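Local coordinates for truncated hemoglobin from geobacillus stearothermophilus (Geobacillus stearothermophilus, PDB 2BKM), which binds haem and, in its distal pocket, molecular oxygen as a bacterial truncated globin, probably serving in oxygen storage or transport, at residues Glu8-Gly11 with Thr15-Lys18; Lys18-Phe23 with Glu43-Gln48; Ala90-Ala95 with Gln108-Leu113. All coordinates share one frame; numbering follows the deposited sequence.

Interaction 1. Residues Glu8-Gly11 with Thr15-Lys18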
# COMPACT_ATOMS: atom_id res chain seq x y z
N GLU A 8 3.78 -5.11 -14.59
CA GLU A 8 4.98 -5.33 -15.40
C GLU A 8 5.83 -4.08 -15.48
O GLU A 8 7.07 -4.14 -15.42
CB GLU A 8 4.54 -5.72 -16.82
CG GLU A 8 3.86 -7.07 -16.91
CD GLU A 8 2.60 -7.08 -17.82
OE1 GLU A 8 2.56 -6.38 -18.87
OE2 GLU A 8 1.63 -7.80 -17.46
N ALA A 9 5.19 -2.93 -15.68
CA ALA A 9 5.90 -1.68 -15.87
C ALA A 9 6.84 -1.39 -14.73
O ALA A 9 7.89 -0.80 -14.94
CB ALA A 9 4.89 -0.52 -16.05
N ILE A 10 6.47 -1.75 -13.51
CA ILE A 10 7.32 -1.43 -12.39
C ILE A 10 8.30 -2.53 -12.04
O ILE A 10 9.12 -2.37 -11.15
CB ILE A 10 6.53 -1.05 -11.10
CG1 ILE A 10 5.80 -2.28 -10.54
CG2 ILE A 10 5.59 0.11 -11.36
CD1 ILE A 10 5.28 -2.05 -9.09
N GLY A 11 8.20 -3.65 -12.76
CA GLY A 11 9.12 -4.77 -12.53
C GLY A 11 8.52 -5.99 -11.85
O GLY A 11 9.26 -6.90 -11.42
N THR A 15 9.75 -6.40 -7.70
CA THR A 15 9.57 -5.04 -7.18
C THR A 15 8.54 -5.03 -6.05
O THR A 15 8.73 -4.40 -5.01
CB THR A 15 9.13 -4.11 -8.30
OG1 THR A 15 10.16 -4.09 -9.27
CG2 THR A 15 8.94 -2.69 -7.79
N VAL A 16 7.43 -5.72 -6.26
CA VAL A 16 6.41 -5.73 -5.22
C VAL A 16 6.96 -6.29 -3.94
O VAL A 16 6.70 -5.75 -2.88
CB VAL A 16 5.13 -6.46 -5.66
CG1 VAL A 16 4.11 -6.59 -4.52
CG2 VAL A 16 4.52 -5.76 -6.87
N ALA A 17 7.71 -7.39 -4.04
CA ALA A 17 8.28 -7.99 -2.84
C ALA A 17 9.18 -7.03 -2.09
O ALA A 17 9.09 -6.92 -0.86
CB ALA A 17 9.08 -9.23 -3.22
N LYS A 18 10.09 -6.39 -2.82
CA LYS A 18 11.02 -5.50 -2.20
C LYS A 18 10.28 -4.33 -1.57
O LYS A 18 10.59 -3.91 -0.49
CB LYS A 18 11.98 -4.95 -3.25
CG LYS A 18 13.09 -5.88 -3.60
CD LYS A 18 13.87 -5.26 -4.73
CE LYS A 18 15.26 -5.83 -4.83
NZ LYS A 18 16.03 -4.98 -5.75

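Interaction 2. Residues Lys18-Phe23 with Glu43-Gln48. Unlike the reference sequence in segment 43-48: His46 (reference Arg). With HEM (protoporphyrin IX containing Fe), chain D.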
# COMPACT_ATOMS: atom_id res chain seq x y z
N LYS A 18 10.09 -6.39 -2.82
CA LYS A 18 11.02 -5.50 -2.20
C LYS A 18 10.28 -4.33 -1.57
O LYS A 18 10.59 -3.91 -0.49
CB LYS A 18 11.98 -4.95 -3.25
CG LYS A 18 13.09 -5.88 -3.60
CD LYS A 18 13.87 -5.26 -4.73
CE LYS A 18 15.26 -5.83 -4.83
NZ LYS A 18 16.03 -4.98 -5.75
N LEU A 19 9.31 -3.83 -2.31
CA LEU A 19 8.55 -2.67 -1.87
C LEU A 19 7.81 -2.95 -0.57
O LEU A 19 7.85 -2.15 0.37
CB LEU A 19 7.55 -2.25 -2.95
CG LEU A 19 6.75 -0.99 -2.58
CD1 LEU A 19 7.67 0.20 -2.35
CD2 LEU A 19 5.78 -0.72 -3.72
N VAL A 20 7.13 -4.09 -0.52
CA VAL A 20 6.37 -4.44 0.68
C VAL A 20 7.28 -4.60 1.88
O VAL A 20 6.96 -4.11 2.93
CB VAL A 20 5.56 -5.72 0.40
CG1 VAL A 20 5.07 -6.36 1.70
CG2 VAL A 20 4.43 -5.38 -0.52
N GLU A 21 8.40 -5.28 1.69
CA GLU A 21 9.36 -5.44 2.77
C GLU A 21 9.79 -4.07 3.31
O GLU A 21 9.77 -3.82 4.51
CB GLU A 21 10.57 -6.22 2.25
CG GLU A 21 11.57 -6.53 3.35
CD GLU A 21 12.98 -6.85 2.84
OE1 GLU A 21 13.25 -6.82 1.61
OE2 GLU A 21 13.84 -7.12 3.72
N ALA A 22 10.14 -3.16 2.39
CA ALA A 22 10.59 -1.86 2.83
C ALA A 22 9.48 -1.06 3.50
O ALA A 22 9.68 -0.37 4.49
CB ALA A 22 11.17 -1.13 1.63
N PHE A 23 8.29 -1.16 2.92
CA PHE A 23 7.15 -0.44 3.41
C PHE A 23 6.83 -0.81 4.88
O PHE A 23 6.63 0.07 5.71
CB PHE A 23 5.96 -0.68 2.49
CG PHE A 23 4.71 0.03 2.94
CD1 PHE A 23 3.62 -0.73 3.36
CD2 PHE A 23 4.62 1.42 2.98
CE1 PHE A 23 2.46 -0.10 3.78
CE2 PHE A 23 3.46 2.06 3.41
CZ PHE A 23 2.38 1.30 3.81
N GLU A 43 1.69 -11.33 8.53
CA GLU A 43 0.50 -11.61 7.79
C GLU A 43 0.08 -10.42 6.94
O GLU A 43 -0.35 -10.56 5.80
CB GLU A 43 -0.61 -11.98 8.75
CG GLU A 43 -1.84 -12.44 8.11
CD GLU A 43 -2.90 -12.76 9.15
OE1 GLU A 43 -2.57 -12.85 10.35
OE2 GLU A 43 -4.09 -12.91 8.76
N THR A 44 0.25 -9.22 7.51
CA THR A 44 -0.14 -8.02 6.79
C THR A 44 0.66 -7.90 5.51
O THR A 44 0.12 -7.57 4.45
CB THR A 44 0.17 -6.80 7.66
OG1 THR A 44 -0.45 -6.97 8.94
CG2 THR A 44 -0.36 -5.55 6.98
N ALA A 45 1.96 -8.12 5.62
CA ALA A 45 2.84 -7.99 4.48
C ALA A 45 2.49 -9.03 3.43
O ALA A 45 2.48 -8.72 2.23
CB ALA A 45 4.28 -8.16 4.90
N HIS A 46 2.15 -10.24 3.86
CA HIS A 46 1.75 -11.26 2.92
C HIS A 46 0.53 -10.81 2.14
O HIS A 46 0.47 -10.88 0.93
CB HIS A 46 1.47 -12.56 3.69
CG HIS A 46 0.78 -13.60 2.90
ND1 HIS A 46 1.37 -14.26 1.84
CD2 HIS A 46 -0.46 -14.14 3.03
CE1 HIS A 46 0.53 -15.15 1.35
NE2 HIS A 46 -0.59 -15.09 2.05
N LYS A 47 -0.45 -10.28 2.86
CA LYS A 47 -1.68 -9.88 2.22
C LYS A 47 -1.44 -8.71 1.29
O LYS A 47 -2.01 -8.65 0.24
CB LYS A 47 -2.69 -9.44 3.27
CG LYS A 47 -3.30 -10.59 4.06
CD LYS A 47 -4.17 -10.04 5.18
CE LYS A 47 -4.94 -11.15 5.86
NZ LYS A 47 -5.78 -10.58 6.96
N GLN A 48 -0.60 -7.77 1.71
CA GLN A 48 -0.33 -6.62 0.87
C GLN A 48 0.43 -6.99 -0.39
O GLN A 48 0.20 -6.42 -1.44
CB GLN A 48 0.49 -5.61 1.66
CG GLN A 48 0.64 -4.24 0.98
CD GLN A 48 -0.68 -3.49 0.92
OE1 GLN A 48 -0.94 -2.63 1.79
NE2 GLN A 48 -1.53 -3.81 -0.05
CHA HEM D . -5.15 -3.83 6.16
CHB HEM D . -4.20 0.56 7.87
CHC HEM D . -4.37 2.26 3.34
CHD HEM D . -4.27 -2.24 1.67
C1A HEM D . -4.84 -2.78 6.97
C2A HEM D . -4.72 -2.90 8.41
C3A HEM D . -4.46 -1.68 8.88
C4A HEM D . -4.41 -0.77 7.76
CMA HEM D . -4.23 -1.31 10.36
CAA HEM D . -4.85 -4.20 9.21
CBA HEM D . -3.64 -5.07 8.95
CGA HEM D . -3.81 -6.51 9.40
O1A HEM D . -4.84 -6.87 10.06
O2A HEM D . -2.93 -7.34 9.06
C1B HEM D . -4.21 1.39 6.79
C2B HEM D . -4.12 2.84 6.85
C3B HEM D . -4.20 3.29 5.61
C4B HEM D . -4.32 2.19 4.69
CMB HEM D . -3.93 3.68 8.13
CAB HEM D . -4.13 4.76 5.21
CBB HEM D . -4.79 5.25 4.15
C1C HEM D . -4.26 1.18 2.48
C2C HEM D . -4.01 1.26 1.06
C3C HEM D . -4.00 -0.01 0.64
C4C HEM D . -4.22 -0.89 1.76
CMC HEM D . -3.79 2.55 0.22
CAC HEM D . -3.72 -0.57 -0.77
CBC HEM D . -3.59 0.16 -1.87
C1D HEM D . -4.54 -3.07 2.72
C2D HEM D . -4.75 -4.48 2.58
C3D HEM D . -5.04 -4.96 3.96
C4D HEM D . -5.01 -3.79 4.80
CMD HEM D . -4.66 -5.31 1.29
CAD HEM D . -5.33 -6.39 4.38
CBD HEM D . -6.85 -6.59 4.48
CGD HEM D . -7.06 -7.97 5.04
O1D HEM D . -6.95 -8.18 6.29
O2D HEM D . -7.27 -8.88 4.19
NA HEM D . -4.64 -1.46 6.62
NB HEM D . -4.34 1.05 5.46
NC HEM D . -4.37 -0.13 2.87
ND HEM D . -4.69 -2.70 4.04
FE HEM D . -4.53 -0.81 4.74

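Interaction 3. Residues Ala90-Ala95 with Gln108-Leu113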
# COMPACT_ATOMS: atom_id res chain seq x y z
N ALA A 90 3.45 8.53 3.12
CA ALA A 90 4.85 8.94 3.31
C ALA A 90 5.73 7.72 3.50
O ALA A 90 6.88 7.67 3.00
CB ALA A 90 4.94 9.85 4.52
N CYS A 91 5.22 6.71 4.20
CA CYS A 91 5.98 5.45 4.30
C CYS A 91 6.14 4.82 2.96
O CYS A 91 7.20 4.27 2.67
CB CYS A 91 5.33 4.46 5.24
SG CYS A 91 5.43 5.00 7.00
N MET A 92 5.10 4.88 2.13
CA MET A 92 5.17 4.30 0.81
C MET A 92 6.18 5.01 -0.08
O MET A 92 6.99 4.36 -0.74
CB MET A 92 3.78 4.22 0.16
CG MET A 92 3.83 3.56 -1.15
SD MET A 92 4.43 1.85 -1.14
CE MET A 92 3.00 1.01 -0.44
N ARG A 93 6.17 6.34 -0.06
CA ARG A 93 7.15 7.05 -0.86
C ARG A 93 8.54 6.70 -0.35
O ARG A 93 9.45 6.53 -1.17
CB ARG A 93 6.98 8.55 -0.71
CG ARG A 93 5.76 9.11 -1.38
CD ARG A 93 5.77 10.63 -1.47
NE ARG A 93 6.07 11.25 -0.17
CZ ARG A 93 5.15 11.53 0.76
NH1 ARG A 93 3.89 11.18 0.58
NH2 ARG A 93 5.49 12.09 1.90
N ALA A 94 8.73 6.65 0.97
CA ALA A 94 10.06 6.36 1.50
C ALA A 94 10.50 4.94 1.09
O ALA A 94 11.66 4.72 0.79
CB ALA A 94 10.05 6.48 3.04
N ALA A 95 9.56 4.00 1.08
CA ALA A 95 9.89 2.63 0.69
C ALA A 95 10.22 2.57 -0.79
O ALA A 95 11.14 1.85 -1.17
CB ALA A 95 8.72 1.71 1.03
N GLN A 108 2.80 6.65 -11.45
CA GLN A 108 1.45 6.23 -11.81
C GLN A 108 0.92 5.31 -10.71
O GLN A 108 -0.24 5.43 -10.26
CB GLN A 108 1.46 5.44 -13.13
CG GLN A 108 1.57 6.29 -14.36
CD GLN A 108 1.96 5.48 -15.60
OE1 GLN A 108 2.46 6.06 -16.58
NE2 GLN A 108 1.76 4.18 -15.56
N PHE A 109 1.74 4.38 -10.29
CA PHE A 109 1.37 3.48 -9.20
C PHE A 109 1.10 4.27 -7.91
O PHE A 109 0.08 4.09 -7.26
CB PHE A 109 2.53 2.48 -9.02
CG PHE A 109 2.39 1.53 -7.88
CD1 PHE A 109 3.54 0.88 -7.42
CD2 PHE A 109 1.16 1.20 -7.30
CE1 PHE A 109 3.48 -0.07 -6.39
CE2 PHE A 109 1.09 0.25 -6.27
CZ PHE A 109 2.24 -0.35 -5.78
N TYR A 110 2.02 5.18 -7.58
CA TYR A 110 1.86 5.99 -6.38
C TYR A 110 0.56 6.76 -6.46
O TYR A 110 -0.16 6.84 -5.44
CB TYR A 110 3.03 6.93 -6.22
CG TYR A 110 2.91 7.72 -4.94
CD1 TYR A 110 2.59 9.04 -4.99
CD2 TYR A 110 3.02 7.09 -3.70
CE1 TYR A 110 2.41 9.80 -3.85
CE2 TYR A 110 2.88 7.80 -2.52
CZ TYR A 110 2.58 9.15 -2.61
OH TYR A 110 2.37 9.90 -1.49
N HIS A 111 0.22 7.31 -7.64
CA HIS A 111 -1.02 8.08 -7.73
C HIS A 111 -2.22 7.19 -7.53
O HIS A 111 -3.20 7.63 -6.94
CB HIS A 111 -1.08 8.80 -9.06
CG HIS A 111 -0.07 9.88 -9.14
ND1 HIS A 111 0.46 10.30 -10.34
CD2 HIS A 111 0.55 10.59 -8.17
CE1 HIS A 111 1.36 11.24 -10.10
NE2 HIS A 111 1.42 11.46 -8.79
N ARG A 112 -2.16 5.95 -7.97
CA ARG A 112 -3.29 5.05 -7.69
C ARG A 112 -3.40 4.90 -6.19
O ARG A 112 -4.49 4.95 -5.67
CB ARG A 112 -3.06 3.70 -8.34
CG ARG A 112 -3.19 3.76 -9.84
CD ARG A 112 -3.31 2.43 -10.48
NE ARG A 112 -4.39 1.63 -9.92
CZ ARG A 112 -4.48 0.32 -10.09
NH1 ARG A 112 -3.59 -0.33 -10.86
NH2 ARG A 112 -5.46 -0.34 -9.50
N LEU A 113 -2.25 4.75 -5.53
CA LEU A 113 -2.29 4.58 -4.08
C LEU A 113 -2.79 5.82 -3.37
O LEU A 113 -3.46 5.71 -2.34
CB LEU A 113 -0.91 4.22 -3.58
CG LEU A 113 -0.37 2.86 -4.03
CD1 LEU A 113 1.03 2.74 -3.52
CD2 LEU A 113 -1.24 1.72 -3.53

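Interaction 1. Residues Glu8-Gly11 with Thr15-Lys18
Thr15 and Ile10 meet twice over, once through a hydrogen bond and once through methyl groups. The Thr15 hydroxyl donates to the backbone carbonyl of the isoleucine, OG1 to Ile10 O being 2.8 Å; it comes in at a C=O...O angle of 132°, tilted 26° from the carbonyl plane. Thr15 CG2 lies 3.9 Å from Ile10 CD1. That end of the isoleucine gets there because CG1 sits between its backbone N and carbonyl carbon (chi1 69°), and the same CD1 lies 4.4 Å from Val16 CG2 in a looser apolar touch.

The peptide that carries this carbonyl is also fixed from its N-H side, since Gly11 N bonds to Glu8 O at 2.9 Å. Gly11 leaves helix 6-9 with positive phi and closes a Schellman motif. Thr15 OG1 also rests 3.5 Å from Gly11 CA, a spot where a side chain on residue 11 would collide with the hydroxyl, so glycine suits both backbone and neighbour.

The contact thus fastens the end of short helix 6-9 to the first turns of helix 12-29. Ile10 also packs on Ala105 and Phe109 of helix 104-120, while Val16 touches Lys49, Leu52 and Thr53 of helix 42-55.

Interaction 2. Residues Lys18-Phe23 with Glu43-Gln48
Val20 turns its CG1 methyl anti to the backbone N, chi1 164°, and this carries the methyl across to Ala45, while on the other helix Gln48 starts out with CG likewise anti (-170°) and then bends at chi2 (68°), which swings its amide round to the haem. These two helices, 12-29 and 42-55, are the B and E helices of the truncated-globin two-over-two fold, the pair that covers the distal side of the porphyrin. They come close at Val20 and Ala45, whose CA atoms are 6.3 Å apart.

No hydrogen bond joins the two segments; methyl groups make the contact, with alanine and with a backbone carbonyl. Val20 CG1 lies 3.5 Å from Ala45 O and 3.8 Å from Ala45 CB, so one methyl rests on both the carbonyl and the CB of Ala45. Val20 CG2 reaches Gln48 CG at 4.2 Å and packs against the base of that side chain.

Helix 42-55 also sends polar groups to the haem. Thr44 OG1 donates to propionate oxygen O2A of the haem in a short bond of 2.5 Å. Lys47 runs extended beyond CG and bonds through NZ to the second propionate, O1D, at 2.8 Å; the same NZ also forms a long, weak salt bridge to Glu43 OE2 at 3.4 Å. The ammonium group therefore lies between two carboxylates, which would probably stabilise its positive charge. Tyr62 adds another hydrogen bond to the haem, and Phe23 meets Trp88 edge-to-face.

Gln48 belongs to the oxygen pocket. Its OE1, weakly hydrogen-bonded to the Tyr24 hydroxyl, lies 3.4 Å from haem meso carbon CHD.

Interaction 3. Residues Ala90-Ala95 with Gln108-Leu113
Tyr110 reaches across from helix 104-120 and ends against Arg93, its hydroxyl accepting a hydrogen bond from Arg93 NH1 at 2.9 Å. The N-H points well at the oxygen, with an angle of 155°, and Tyr110 OH sits in the guanidinium plane, at its edge. The guanidinium and the ring stand almost perpendicular, so they do not lie face to face. Instead the aliphatic part of the arginine lies obliquely along the phenol: Arg93 CG is 3.4 Å from both Tyr110 CE2 and CZ. A bend at chi3 of Arg93 (-50°) then brings the guanidinium back over its own helix, with Ala90 CA over one face, offset toward its rim.

Helices 82-98 and 104-120 are the G and H helices of the two-over-two globin sandwich. Over the segments concerned they run antiparallel at 165°, with their axes 11.2 Å apart, a spacing that large side chains bridge. Putting an alanine in place of Arg93 would probably leave the Tyr110 hydroxyl without this donor and uncover the side of the ring on which the arginine chain lies.

Further in, Met92 fills the buried side. Its CG approaches the Tyr110 ring at the edge, 4.4 Å from CD2, and meets Leu113 CD1 at 3.8 Å, the two side chains crossing at about a right angle. Leu113 in turn touches the haem, and Tyr110 packs also on Leu89 and Met96.

Overall arrangement
Helix 12-29 ties the set together: interaction 1 ends on Lys18, where interaction 2 begins, and their centres are about 12 Å apart. Interaction 3 lies about 13 Å from each, centre to centre, and meets both through the core. Ile10 CD1 of interaction 1 touches Phe109 CD1 at 3.8 Å, and Leu19 CD2 of interaction 2 reaches Phe109 CE1 at 3.6 Å. Phe23 CE2 lies 3.5 Å from Met92 N, so helix 12-29 packs directly on helix 82-98. Interaction 2 meets the haem with Thr44 and Lys47 at its propionates and Gln48 over meso carbon CHD, interaction 3 with Leu113 at a vinyl group; the Val16 side chain of interaction 1 stays about 11 Å off.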